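PDB 5V2D: dioxygenase from Pseudomonas brassicacearum, which probably cleaves the central double bond of lignin-derived stilbenes with molecular oxygen at a four-histidine iron site. Local coordinates for residues 77-82 with 327-332; 88-93 with 466-471; 348-353 with 359-364. All coordinates share one frame; numbering follows the deposited sequence.

Contact 1: 77-82 with 327-332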
loop_
_atom_site.group_PDB
_atom_site.type_symbol
_atom_site.label_atom_id
_atom_site.label_comp_id
_atom_site.label_asym_id
_atom_site.label_seq_id
_atom_site.Cartn_x
_atom_site.Cartn_y
_atom_site.Cartn_z
ATOM N N THR A 77 7.449 -4.006 -21.547
ATOM C CA THR A 77 7.416 -2.888 -20.665
ATOM C C THR A 77 6.358 -3.169 -19.576
ATOM O O THR A 77 5.420 -3.934 -19.819
ATOM C CB THR A 77 7.017 -1.642 -21.471
ATOM O OG1 THR A 77 7.148 -0.532 -20.605
ATOM C CG2 THR A 77 5.551 -1.683 -21.986
ATOM N N ASP A 78 6.471 -2.551 -18.391
ATOM C CA ASP A 78 5.453 -2.699 -17.373
ATOM C C ASP A 78 5.668 -1.748 -16.249
ATOM O O ASP A 78 6.640 -1.002 -16.256
ATOM C CB ASP A 78 5.398 -4.146 -16.872
ATOM C CG ASP A 78 3.977 -4.583 -16.378
ATOM O OD1 ASP A 78 2.951 -3.771 -16.358
ATOM O OD2 ASP A 78 3.973 -5.819 -16.006
ATOM N N ILE A 79 4.742 -1.727 -15.297
ATOM C CA ILE A 79 4.799 -0.785 -14.179
ATOM C C ILE A 79 5.045 -1.582 -12.908
ATOM O O ILE A 79 4.757 -2.839 -12.842
ATOM C CB ILE A 79 3.579 0.114 -14.100
ATOM C CG1 ILE A 79 2.326 -0.673 -13.682
ATOM C CG2 ILE A 79 3.420 0.864 -15.443
ATOM C CD1 ILE A 79 1.119 0.161 -13.425
ATOM N N PHE A 80 5.595 -0.895 -11.911
ATOM C CA PHE A 80 5.956 -1.578 -10.647
ATOM C C PHE A 80 4.772 -2.220 -9.989
ATOM O O PHE A 80 4.872 -3.345 -9.484
ATOM C CB PHE A 80 6.580 -0.529 -9.695
ATOM C CG PHE A 80 6.790 -1.023 -8.288
ATOM C CD1 PHE A 80 6.143 -0.428 -7.267
ATOM C CD2 PHE A 80 7.667 -2.011 -8.039
ATOM C CE1 PHE A 80 6.358 -0.813 -5.929
ATOM C CE2 PHE A 80 7.864 -2.460 -6.734
ATOM C CZ PHE A 80 7.202 -1.831 -5.681
ATOM N N PHE A 81 3.613 -1.585 -10.047
ATOM C CA PHE A 81 2.399 -2.074 -9.413
ATOM C C PHE A 81 1.868 -3.398 -10.027
ATOM O O PHE A 81 0.888 -3.944 -9.537
ATOM C CB PHE A 81 1.269 -1.038 -9.463
ATOM C CG PHE A 81 1.500 0.210 -8.696
ATOM C CD1 PHE A 81 2.322 0.295 -7.603
ATOM C CD2 PHE A 81 0.662 1.321 -8.950
ATOM C CE1 PHE A 81 2.517 1.496 -6.890
ATOM C CE2 PHE A 81 0.775 2.516 -8.210
ATOM C CZ PHE A 81 1.743 2.613 -7.199
ATOM N N ASN A 82 2.476 -3.869 -11.103
ATOM C CA ASN A 82 1.955 -5.051 -11.801
ATOM C C ASN A 82 2.705 -6.370 -11.508
ATOM O O ASN A 82 2.382 -7.400 -12.056
ATOM C CB ASN A 82 1.934 -4.813 -13.295
ATOM C CG ASN A 82 0.806 -5.572 -14.012
ATOM O OD1 ASN A 82 -0.179 -6.099 -13.360
ATOM N ND2 ASN A 82 0.898 -5.577 -15.334
ATOM N N PHE A 327 0.712 9.568 -11.283
ATOM C CA PHE A 327 0.616 8.308 -11.977
ATOM C C PHE A 327 0.876 8.518 -13.456
ATOM O O PHE A 327 -0.031 8.648 -14.258
ATOM C CB PHE A 327 -0.707 7.558 -11.583
ATOM C CG PHE A 327 -0.709 6.994 -10.110
ATOM C CD1 PHE A 327 0.503 6.792 -9.362
ATOM C CD2 PHE A 327 -1.879 6.656 -9.487
ATOM C CE1 PHE A 327 0.491 6.250 -8.030
ATOM C CE2 PHE A 327 -1.906 6.135 -8.179
ATOM C CZ PHE A 327 -0.728 5.914 -7.442
ATOM N N TYR A 328 2.177 8.498 -13.807
ATOM C CA TYR A 328 2.594 8.662 -15.213
ATOM C C TYR A 328 1.984 7.607 -16.150
ATOM O O TYR A 328 1.759 7.908 -17.300
ATOM C CB TYR A 328 4.154 8.796 -15.353
ATOM C CG TYR A 328 4.881 7.508 -15.007
ATOM C CD1 TYR A 328 5.394 7.260 -13.692
ATOM C CD2 TYR A 328 4.965 6.480 -15.971
ATOM C CE1 TYR A 328 5.993 6.033 -13.371
ATOM C CE2 TYR A 328 5.567 5.250 -15.666
ATOM C CZ TYR A 328 6.076 5.029 -14.370
ATOM O OH TYR A 328 6.643 3.753 -14.142
ATOM N N PHE A 329 1.616 6.407 -15.649
ATOM C CA PHE A 329 1.040 5.307 -16.476
ATOM C C PHE A 329 -0.449 5.401 -16.619
ATOM O O PHE A 329 -1.106 4.563 -17.303
ATOM C CB PHE A 329 1.442 3.933 -15.831
ATOM C CG PHE A 329 1.478 3.952 -14.313
ATOM C CD1 PHE A 329 2.628 4.248 -13.625
ATOM C CD2 PHE A 329 0.323 3.736 -13.580
ATOM C CE1 PHE A 329 2.654 4.323 -12.214
ATOM C CE2 PHE A 329 0.363 3.790 -12.157
ATOM C CZ PHE A 329 1.500 4.088 -11.482
ATOM N N PHE A 330 -1.055 6.412 -15.968
ATOM C CA PHE A 330 -2.459 6.728 -16.236
ATOM C C PHE A 330 -2.589 8.197 -16.700
ATOM O O PHE A 330 -3.243 8.984 -16.069
ATOM C CB PHE A 330 -3.358 6.528 -14.992
ATOM C CG PHE A 330 -3.241 5.139 -14.328
ATOM C CD1 PHE A 330 -3.302 3.973 -15.093
ATOM C CD2 PHE A 330 -3.136 5.009 -12.937
ATOM C CE1 PHE A 330 -3.230 2.737 -14.497
ATOM C CE2 PHE A 330 -3.098 3.778 -12.333
ATOM C CZ PHE A 330 -3.106 2.632 -13.119
ATOM N N PRO A 331 -1.950 8.539 -17.827
ATOM C CA PRO A 331 -1.905 9.954 -18.220
ATOM C C PRO A 331 -3.266 10.467 -18.579
ATOM O O PRO A 331 -4.182 9.664 -18.970
ATOM C CB PRO A 331 -0.969 9.967 -19.460
ATOM C CG PRO A 331 -1.145 8.578 -20.045
ATOM C CD PRO A 331 -1.273 7.668 -18.807
ATOM N N GLN A 332 -3.440 11.779 -18.443
ATOM C CA GLN A 332 -4.640 12.389 -19.016
ATOM C C GLN A 332 -4.748 12.213 -20.532
ATOM O O GLN A 332 -3.792 11.779 -21.165
ATOM C CB GLN A 332 -4.751 13.868 -18.634
ATOM C CG GLN A 332 -3.549 14.724 -19.009
ATOM C CD GLN A 332 -3.685 16.119 -18.478
ATOM O OE1 GLN A 332 -3.802 16.341 -17.285
ATOM N NE2 GLN A 332 -3.648 17.075 -19.367
HETATM O O HOH W 1 6.028 1.904 -12.147
#

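Contact 2: 88-93 with 466-471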
loop_
_atom_site.group_PDB
_atom_site.type_symbol
_atom_site.label_atom_id
_atom_site.label_comp_id
_atom_site.label_asym_id
_atom_site.label_seq_id
_atom_site.Cartn_x
_atom_site.Cartn_y
_atom_site.Cartn_z
ATOM N N SER A 88 7.106 -11.400 2.370
ATOM C CA SER A 88 8.206 -11.687 3.330
ATOM C C SER A 88 7.595 -11.670 4.719
ATOM O O SER A 88 6.721 -10.849 5.019
ATOM C CB SER A 88 9.266 -10.615 3.215
ATOM O OG SER A 88 10.013 -10.795 1.988
ATOM N N GLY A 89 8.077 -12.576 5.577
ATOM C CA GLY A 89 7.744 -12.580 7.002
ATOM C C GLY A 89 9.030 -12.589 7.810
ATOM O O GLY A 89 9.786 -13.545 7.704
ATOM N N PHE A 90 9.299 -11.526 8.581
ATOM C CA PHE A 90 10.393 -11.453 9.507
ATOM C C PHE A 90 9.810 -11.805 10.872
ATOM O O PHE A 90 9.024 -11.018 11.441
ATOM C CB PHE A 90 11.006 -10.093 9.559
ATOM C CG PHE A 90 11.765 -9.694 8.332
ATOM C CD1 PHE A 90 13.085 -9.964 8.206
ATOM C CD2 PHE A 90 11.126 -8.995 7.306
ATOM C CE1 PHE A 90 13.851 -9.559 7.118
ATOM C CE2 PHE A 90 11.864 -8.593 6.196
ATOM C CZ PHE A 90 13.241 -8.876 6.090
ATOM N N HIS A 91 10.192 -12.960 11.414
ATOM C CA HIS A 91 9.652 -13.387 12.673
ATOM C C HIS A 91 10.645 -13.054 13.833
ATOM O O HIS A 91 11.797 -13.529 13.804
ATOM C CB HIS A 91 9.404 -14.878 12.652
ATOM C CG HIS A 91 8.859 -15.402 13.947
ATOM N ND1 HIS A 91 7.633 -15.001 14.454
ATOM C CD2 HIS A 91 9.398 -16.264 14.854
ATOM C CE1 HIS A 91 7.436 -15.603 15.623
ATOM N NE2 HIS A 91 8.489 -16.368 15.894
ATOM N N PHE A 92 10.169 -12.285 14.801
ATOM C CA PHE A 92 10.953 -11.783 15.923
ATOM C C PHE A 92 10.584 -12.658 17.152
ATOM O O PHE A 92 9.417 -12.765 17.543
ATOM C CB PHE A 92 10.587 -10.338 16.285
ATOM C CG PHE A 92 11.026 -9.321 15.294
ATOM C CD1 PHE A 92 12.015 -8.391 15.634
ATOM C CD2 PHE A 92 10.464 -9.201 14.068
ATOM C CE1 PHE A 92 12.432 -7.441 14.747
ATOM C CE2 PHE A 92 10.906 -8.239 13.161
ATOM C CZ PHE A 92 11.891 -7.371 13.502
ATOM N N ALA A 93 11.587 -13.268 17.757
ATOM C CA ALA A 93 11.305 -13.958 19.032
ATOM C C ALA A 93 12.530 -13.918 19.894
ATOM O O ALA A 93 13.598 -14.350 19.489
ATOM C CB ALA A 93 10.863 -15.402 18.850
ATOM N N SER A 466 20.446 -4.520 2.005
ATOM C CA SER A 466 19.223 -4.252 2.712
ATOM C C SER A 466 19.417 -4.601 4.166
ATOM O O SER A 466 20.099 -5.568 4.488
ATOM C CB SER A 466 18.059 -5.106 2.117
ATOM O OG SER A 466 17.868 -4.818 0.754
ATOM N N GLU A 467 18.818 -3.809 5.039
ATOM C CA GLU A 467 18.734 -4.082 6.481
ATOM C C GLU A 467 17.307 -3.859 6.908
ATOM O O GLU A 467 16.655 -2.977 6.349
ATOM C CB GLU A 467 19.587 -3.056 7.322
ATOM C CG GLU A 467 21.039 -3.171 6.958
ATOM C CD GLU A 467 21.960 -2.116 7.690
ATOM O OE1 GLU A 467 21.455 -1.165 8.216
ATOM O OE2 GLU A 467 23.173 -2.269 7.715
ATOM N N LEU A 468 16.858 -4.596 7.904
ATOM C CA LEU A 468 15.639 -4.232 8.550
ATOM C C LEU A 468 16.039 -3.421 9.841
ATOM O O LEU A 468 16.718 -3.988 10.749
ATOM C CB LEU A 468 14.896 -5.463 8.943
ATOM C CG LEU A 468 13.476 -5.291 9.438
ATOM C CD1 LEU A 468 12.601 -4.669 8.377
ATOM C CD2 LEU A 468 12.945 -6.667 9.901
ATOM N N VAL A 469 15.723 -2.131 9.874
ATOM C CA VAL A 469 16.152 -1.293 11.007
ATOM C C VAL A 469 15.057 -1.164 12.062
ATOM O O VAL A 469 13.851 -1.167 11.730
ATOM C CB VAL A 469 16.629 0.091 10.581
ATOM C CG1 VAL A 469 17.888 -0.089 9.752
ATOM C CG2 VAL A 469 15.570 0.928 9.890
ATOM N N VAL A 470 15.479 -1.091 13.321
ATOM C CA VAL A 470 14.581 -0.909 14.422
ATOM C C VAL A 470 14.958 0.356 15.199
ATOM O O VAL A 470 16.072 0.456 15.709
ATOM C CB VAL A 470 14.661 -2.117 15.370
ATOM C CG1 VAL A 470 13.639 -1.925 16.504
ATOM C CG2 VAL A 470 14.450 -3.459 14.637
ATOM N N LEU A 471 14.051 1.320 15.253
ATOM C CA LEU A 471 14.270 2.614 15.962
ATOM C C LEU A 471 13.328 2.685 17.127
ATOM O O LEU A 471 12.274 2.009 17.185
ATOM C CB LEU A 471 14.028 3.822 15.052
ATOM C CG LEU A 471 15.127 4.088 14.034
ATOM C CD1 LEU A 471 15.178 3.020 12.901
ATOM C CD2 LEU A 471 14.920 5.481 13.456
#

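Contact 3: 348-353 with 359-364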
loop_
_atom_site.group_PDB
_atom_site.type_symbol
_atom_site.label_atom_id
_atom_site.label_comp_id
_atom_site.label_asym_id
_atom_site.label_seq_id
_atom_site.Cartn_x
_atom_site.Cartn_y
_atom_site.Cartn_z
ATOM N N MET A 348 -2.249 16.417 4.996
ATOM C CA MET A 348 -3.409 17.276 5.207
ATOM C C MET A 348 -4.494 16.646 6.028
ATOM O O MET A 348 -4.599 15.415 6.135
ATOM C CB MET A 348 -4.001 17.654 3.846
ATOM C CG MET A 348 -2.955 18.148 2.913
ATOM S SD MET A 348 -3.254 19.522 1.851
ATOM C CE MET A 348 -3.285 20.710 3.068
ATOM N N ARG A 349 -5.331 17.503 6.618
ATOM C CA ARG A 349 -6.508 17.070 7.340
ATOM C C ARG A 349 -7.707 17.557 6.548
ATOM O O ARG A 349 -7.842 18.764 6.297
ATOM C CB ARG A 349 -6.585 17.630 8.729
ATOM C CG ARG A 349 -7.900 17.303 9.454
ATOM C CD ARG A 349 -7.796 17.507 10.975
ATOM N NE ARG A 349 -6.964 16.436 11.536
ATOM C CZ ARG A 349 -6.623 16.294 12.800
ATOM N NH1 ARG A 349 -7.145 17.155 13.712
ATOM N NH2 ARG A 349 -5.876 15.249 13.162
ATOM N N TRP A 350 -8.590 16.633 6.208
ATOM C CA TRP A 350 -9.913 16.974 5.671
ATOM C C TRP A 350 -10.931 16.930 6.814
ATOM O O TRP A 350 -10.882 16.040 7.670
ATOM C CB TRP A 350 -10.335 15.933 4.659
ATOM C CG TRP A 350 -9.464 15.796 3.494
ATOM C CD1 TRP A 350 -8.477 14.909 3.353
ATOM C CD2 TRP A 350 -9.611 16.449 2.236
ATOM N NE1 TRP A 350 -7.924 15.011 2.093
ATOM C CE2 TRP A 350 -8.633 15.924 1.378
ATOM C CE3 TRP A 350 -10.462 17.451 1.750
ATOM C CZ2 TRP A 350 -8.439 16.377 0.090
ATOM C CZ3 TRP A 350 -10.249 17.914 0.445
ATOM C CH2 TRP A 350 -9.279 17.374 -0.360
ATOM N N THR A 351 -11.896 17.857 6.803
ATOM C CA THR A 351 -12.945 17.924 7.789
ATOM C C THR A 351 -14.296 17.888 7.017
ATOM O O THR A 351 -14.523 18.742 6.110
ATOM C CB THR A 351 -12.832 19.259 8.520
ATOM O OG1 THR A 351 -11.567 19.292 9.226
ATOM C CG2 THR A 351 -13.978 19.397 9.572
ATOM N N PHE A 352 -15.101 16.865 7.263
ATOM C CA PHE A 352 -16.374 16.665 6.576
ATOM C C PHE A 352 -17.447 16.913 7.671
ATOM O O PHE A 352 -17.648 16.093 8.559
ATOM C CB PHE A 352 -16.509 15.253 5.990
ATOM C CG PHE A 352 -15.417 14.906 5.031
ATOM C CD1 PHE A 352 -14.333 14.142 5.455
ATOM C CD2 PHE A 352 -15.361 15.450 3.781
ATOM C CE1 PHE A 352 -13.331 13.795 4.578
ATOM C CE2 PHE A 352 -14.346 15.131 2.906
ATOM C CZ PHE A 352 -13.308 14.303 3.314
ATOM N N ASP A 353 -18.079 18.072 7.578
ATOM C CA ASP A 353 -19.065 18.506 8.563
ATOM C C ASP A 353 -20.405 18.090 8.039
ATOM O O ASP A 353 -20.914 18.718 7.048
ATOM C CB ASP A 353 -19.006 20.011 8.768
ATOM C CG ASP A 353 -19.959 20.496 9.909
ATOM O OD1 ASP A 353 -20.823 19.710 10.419
ATOM O OD2 ASP A 353 -19.692 21.622 10.385
ATOM N N ASP A 359 -21.113 21.403 0.719
ATOM C CA ASP A 359 -20.576 20.345 -0.066
ATOM C C ASP A 359 -19.041 20.424 -0.294
ATOM O O ASP A 359 -18.405 19.398 -0.474
ATOM C CB ASP A 359 -21.104 20.798 -1.426
ATOM C CG ASP A 359 -21.456 19.734 -2.305
ATOM O OD1 ASP A 359 -21.357 19.923 -3.529
ATOM O OD2 ASP A 359 -21.979 18.720 -1.813
ATOM N N GLU A 360 -18.509 21.650 -0.305
ATOM C CA GLU A 360 -17.143 21.969 -0.776
ATOM C C GLU A 360 -16.198 21.885 0.416
ATOM O O GLU A 360 -16.518 22.385 1.473
ATOM C CB GLU A 360 -17.064 23.373 -1.386
ATOM C CG GLU A 360 -18.188 23.719 -2.374
ATOM C CD GLU A 360 -17.904 23.327 -3.826
ATOM O OE1 GLU A 360 -16.934 23.895 -4.369
ATOM O OE2 GLU A 360 -18.648 22.510 -4.465
ATOM N N VAL A 361 -15.060 21.218 0.266
ATOM C CA VAL A 361 -14.080 21.092 1.360
ATOM C C VAL A 361 -12.737 21.453 0.814
ATOM O O VAL A 361 -12.397 21.176 -0.368
ATOM C CB VAL A 361 -14.015 19.652 1.975
ATOM C CG1 VAL A 361 -15.292 19.334 2.735
ATOM C CG2 VAL A 361 -13.890 18.579 0.902
ATOM N N GLU A 362 -11.965 22.077 1.683
ATOM C CA GLU A 362 -10.589 22.314 1.451
ATOM C C GLU A 362 -9.739 21.620 2.529
ATOM O O GLU A 362 -10.049 21.701 3.696
ATOM C CB GLU A 362 -10.335 23.801 1.331
ATOM C CG GLU A 362 -10.514 24.140 -0.159
ATOM C CD GLU A 362 -10.480 25.606 -0.484
ATOM O OE1 GLU A 362 -9.672 26.372 0.105
ATOM O OE2 GLU A 362 -11.280 25.981 -1.361
ATOM N N PRO A 363 -8.656 20.985 2.084
ATOM C CA PRO A 363 -7.802 20.306 3.030
ATOM C C PRO A 363 -6.869 21.326 3.723
ATOM O O PRO A 363 -6.542 22.334 3.124
ATOM C CB PRO A 363 -7.003 19.356 2.096
ATOM C CG PRO A 363 -6.888 20.118 0.796
ATOM C CD PRO A 363 -8.206 20.800 0.666
ATOM N N GLN A 364 -6.508 21.074 4.967
ATOM C CA GLN A 364 -5.662 21.955 5.788
ATOM C C GLN A 364 -4.357 21.264 6.080
ATOM O O GLN A 364 -4.356 20.103 6.469
ATOM C CB GLN A 364 -6.385 22.364 7.104
ATOM C CG GLN A 364 -7.754 23.063 6.852
ATOM C CD GLN A 364 -7.651 24.317 5.914
ATOM O OE1 GLN A 364 -6.762 25.149 6.076
ATOM N NE2 GLN A 364 -8.535 24.414 4.911
HETATM O O HOH W 2 -11.483 20.201 5.006
#

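Contact 1: 77-82 with 327-332
F81, F327 and F329 form an aromatic cluster where two long loops meet on the iron-binding molecule, a seven-bladed beta-propeller as in other carotenoid-cleavage-type oxygenases. F81 and F327 make an offset edge-to-face pair: the edge of F81 turns toward the F327 face, the planes stand at 90° and the centroids are 5.6 Å apart. F81 also reaches the third ring, its CE2 3.7 Å from CZ of F329, the two planes steeply inclined.

The aliphatic part is carried by I79. With CG1 turned between its backbone N and carbonyl carbon (chi1 70°), the side chain sends CD1 over one face of F329, 3.9 Å from the ring centroid, while CG2 of I79 lies 3.7 Å from CB of F329.

Polar contacts shape each loop and link them through water. OD1 of D78 accepts ND2 of N82 at 2.9 Å with its syn lone pair, nearly in the amide plane, and a type I turn folds F327 to F330. The side chain of F81 lies about 7 Å from the iron, consistent with a place near the active site. One water accepts from F80 N at 2.8 Å and sits equally far from Y328 OH.

Contact 2: 88-93 with 466-471
The strands carrying F90, F92, L468 and V470 belong to two different sheets and run past each other face to face, 11.3 Å apart at their axes and with their N-to-C directions 45° from each other. That spacing is too wide for backbone pairing and is bridged by apolar side chains alone.

L468 is the central piece. With CG anti to the backbone N (chi1 -170°) the side chain extends toward strand 88-93, and a single methyl, CD2, does the touching. This methyl sits over one face of the F90 ring, 3.8 Å from the centroid and somewhat toward the rim on the CB side, with its closest approach to CG at 3.6 Å. The two side chains come from opposite directions, and the methyl makes its CH-pi contact over the ring face, 18° off the normal. The same CD2 also reaches the far end of the second ring, 3.8 Å from CZ of F92. One leucine methyl thus lodges between two phenylalanines spaced two residues apart on their strand. V470 adds a looser touch, its CG2 standing at the edge of F92, 4.5 Å from CE1.

All four residues are buried, and the contact is pure core packing between two adjacent propeller blades. I484 and I486 of strand 482-486 share the interface, I484 touching F92, L468 and V470, and I486 touching F90. On its own sheet, strand 85-93 lies between strands 60-67 and 96-103, while strand 465-472 is held between 452-460 and 482-486.

Contact 3: 348-353 with 359-364
P363 lies flat on the indole of W350, and this is the tight half of the contact. The two side chains run side by side, pointing the same way; CB of P363 stands 3.6 Å from the centroid of the six-membered ring, only 2° off its normal, and CD comes within 3.5 Å of CZ3. V361 continues the apolar seam: its CG2 meets W350 CE3 at 3.7 Å and F352 CE2 at 4.0 Å. At the other end, SD of M348 rests 3.8 Å from CB of the proline. With an alanine in place of W350, P363 would probably lose the surface it lies on, and a gap would open between the strand and the returning chain.

The other side is looser. E362 and Q364 are exposed, and Q364, its chain bent at chi2 (-55°), makes a weak NE2 bond to E362 O. A water links T351 N to E362 O where the backbones have parted. R349 sends its guanidinium away from the returning chain to a salt bridge with D318.

Where the chains do pair, R349 and Q364 form an antiparallel hydrogen-bonded pair: R349 N to Q364 O at 2.8 Å, nearly straight and in the carbonyl plane, and Q364 N to R349 O at 3.0 Å. This pairing attaches the short strand 364-365 as the outermost member of a four-stranded antiparallel propeller blade.

From the N terminus, the chain first lays down loop 77-82, which opens contact 1, and then strand 85-93, which opens contact 2. Contact 1 closes when the chain returns at 327-332, 245 residues later. Contact 3 follows in series as a short local loop, with only five residues between its segments. Contact 2 closes last, at 466-471, so it crosses contact 1 and encloses contact 3. Contact 1 joins two loops near the iron, contact 2 packs two blades together, and contact 3 finishes the edge of another blade. Contacts 2 and 3 lie on opposite sides of the chain's centre, their centres 37 Å apart.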